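Dnab-like replicative helicase (Bacillus phage SPP1, PDB 3BH0) probably unwinds DNA in phage replication using energy from ATP hydrolysis, and is represented here by its ATPase domain. Local coordinates at residues A[73-76]-A[77-81]. Residues are numbered along the deposited sequence; the frame is centred on the assembly and turned at random.
Sequences IAAR and PSMGK
NZ of K81 donates a hydrogen bond of 3.0 Å to the carbonyl O of A75, reaching it from a position tilted 29° from the carbonyl plane. With CG anti to the backbone N (chi1 -172°) and a bend at chi3 (72°), the lysine chain runs back across the loop to A75; its CD passes 3.9 Å from I73 O. The strand-loop-helix carrying A75, G80 and K81 fits a Walker A motif, or P-loop, whose lysine in relatives contacts nucleotide phosphates; here K81 NZ is bonded to the loop's own carbonyl. Within the loop, A75 CB packs against M79 CB at 3.9 Å. A type II turn from R76 to M79 reverses the chain, and M79 CG comes close to R76 O. The side chains of R76 and P77 run side by side, and the guanidinium turns one face to P77 CD, 3.4 Å above its plane and over its centre; a salt bridge from NE to E235 and a hydrogen bond from NH1 to L230 O also hold that group. G80, at backbone angles that favour glycine, occupies the N-cap of helix 81-93. The loop thus links that helix to strand 70-74, which runs between strands 223-228 and 259-265, while M79 also touches Y269 of helix 266-269.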
ATOM      1  N   ILE A  73      -4.123   0.485   4.302  1.00 29.69           N
ATOM      2  CA  ILE A  73      -4.981  -0.056   3.258  1.00 28.96           C
ATOM      3  C   ILE A  73      -5.664  -1.248   3.897  1.00 28.52           C
ATOM      4  O   ILE A  73      -5.058  -2.305   4.077  1.00 27.39           O
ATOM      5  CB  ILE A  73      -4.197  -0.496   1.985  1.00 28.65           C
ATOM      6  CG1 ILE A  73      -3.472   0.701   1.361  1.00 28.91           C
ATOM      7  CG2 ILE A  73      -5.149  -1.085   0.965  1.00 28.65           C
ATOM      8  CD1 ILE A  73      -2.479   0.335   0.293  1.00 28.81           C
ATOM      9  N   ALA A  74      -6.916  -1.043   4.266  1.00 28.13           N
ATOM     10  CA  ALA A  74      -7.706  -2.076   4.891  1.00 28.86           C
ATOM     11  C   ALA A  74      -8.892  -2.532   4.019  1.00 29.07           C
ATOM     12  O   ALA A  74      -9.540  -1.745   3.334  1.00 29.59           O
ATOM     13  CB  ALA A  74      -8.165  -1.627   6.263  1.00 28.60           C
ATOM     14  N   ALA A  75      -9.154  -3.826   4.025  1.00 29.51           N
ATOM     15  CA  ALA A  75     -10.264  -4.371   3.241  1.00 29.36           C
ATOM     16  C   ALA A  75     -10.558  -5.771   3.707  1.00 29.09           C
ATOM     17  O   ALA A  75      -9.678  -6.464   4.193  1.00 28.36           O
ATOM     18  CB  ALA A  75      -9.931  -4.381   1.744  1.00 28.92           C
ATOM     19  N   ARG A  76     -11.814  -6.164   3.542  1.00 29.77           N
ATOM     20  CA  ARG A  76     -12.239  -7.546   3.652  1.00 30.68           C
ATOM     21  C   ARG A  76     -11.550  -8.397   2.567  1.00 31.38           C
ATOM     22  O   ARG A  76     -10.967  -7.844   1.623  1.00 30.83           O
ATOM     23  CB  ARG A  76     -13.760  -7.615   3.554  1.00 30.51           C
ATOM     24  CG  ARG A  76     -14.487  -6.956   4.720  1.00 31.39           C
ATOM     25  CD  ARG A  76     -14.347  -7.769   6.008  1.00 33.18           C
ATOM     26  NE  ARG A  76     -14.767  -9.149   5.820  1.00 32.68           N
ATOM     27  CZ  ARG A  76     -14.222 -10.206   6.422  1.00 36.08           C
ATOM     28  NH1 ARG A  76     -13.214 -10.075   7.284  1.00 34.74           N
ATOM     29  NH2 ARG A  76     -14.680 -11.419   6.133  1.00 37.35           N
ATOM     30  N   PRO A  77     -11.565  -9.740   2.720  1.00 32.20           N
ATOM     31  CA  PRO A  77     -11.006 -10.580   1.655  1.00 33.11           C
ATOM     32  C   PRO A  77     -11.691 -10.369   0.296  1.00 33.86           C
ATOM     33  O   PRO A  77     -12.892 -10.088   0.237  1.00 34.06           O
ATOM     34  CB  PRO A  77     -11.269 -12.006   2.156  1.00 32.97           C
ATOM     35  CG  PRO A  77     -11.445 -11.872   3.622  1.00 32.97           C
ATOM     36  CD  PRO A  77     -12.054 -10.543   3.852  1.00 32.01           C
ATOM     37  N   SER A  78     -10.915 -10.496  -0.776  1.00 35.01           N
ATOM     38  CA  SER A  78     -11.434 -10.487  -2.153  1.00 36.01           C
ATOM     39  C   SER A  78     -11.793  -9.116  -2.703  1.00 36.24           C
ATOM     40  O   SER A  78     -12.447  -9.034  -3.745  1.00 36.90           O
ATOM     41  CB  SER A  78     -12.660 -11.406  -2.294  1.00 36.20           C
ATOM     42  OG  SER A  78     -12.296 -12.766  -2.214  1.00 37.29           O
ATOM     43  N   MET A  79     -11.402  -8.051  -2.013  1.00 35.98           N
ATOM     44  CA  MET A  79     -11.669  -6.698  -2.494  1.00 35.75           C
ATOM     45  C   MET A  79     -10.559  -6.159  -3.406  1.00 35.87           C
ATOM     46  O   MET A  79     -10.734  -5.121  -4.035  1.00 36.46           O
ATOM     47  CB  MET A  79     -11.883  -5.754  -1.323  1.00 35.88           C
ATOM     48  CG  MET A  79     -12.961  -6.199  -0.330  1.00 36.56           C
ATOM     49  SD  MET A  79     -14.677  -6.209  -0.952  1.00 36.23           S
ATOM     50  CE  MET A  79     -15.497  -5.679   0.533  1.00 38.47           C
ATOM     51  N   GLY A  80      -9.428  -6.858  -3.476  1.00 35.45           N
ATOM     52  CA  GLY A  80      -8.315  -6.462  -4.346  1.00 35.82           C
ATOM     53  C   GLY A  80      -7.067  -5.897  -3.668  1.00 35.67           C
ATOM     54  O   GLY A  80      -6.159  -5.394  -4.341  1.00 35.92           O
ATOM     55  N   LYS A  81      -7.027  -6.023  -2.342  1.00 35.50           N
ATOM     56  CA  LYS A  81      -6.016  -5.434  -1.440  1.00 35.14           C
ATOM     57  C   LYS A  81      -4.565  -5.662  -1.847  1.00 34.54           C
ATOM     58  O   LYS A  81      -3.793  -4.713  -1.929  1.00 33.89           O
ATOM     59  CB  LYS A  81      -6.258  -5.982  -0.029  1.00 35.14           C
ATOM     60  CG  LYS A  81      -5.446  -5.372   1.100  1.00 35.00           C
ATOM     61  CD  LYS A  81      -6.085  -5.717   2.454  1.00 33.06           C
ATOM     62  CE  LYS A  81      -5.909  -7.182   2.833  1.00 33.98           C
ATOM     63  NZ  LYS A  81      -6.992  -7.634   3.754  1.00 37.03           N
TER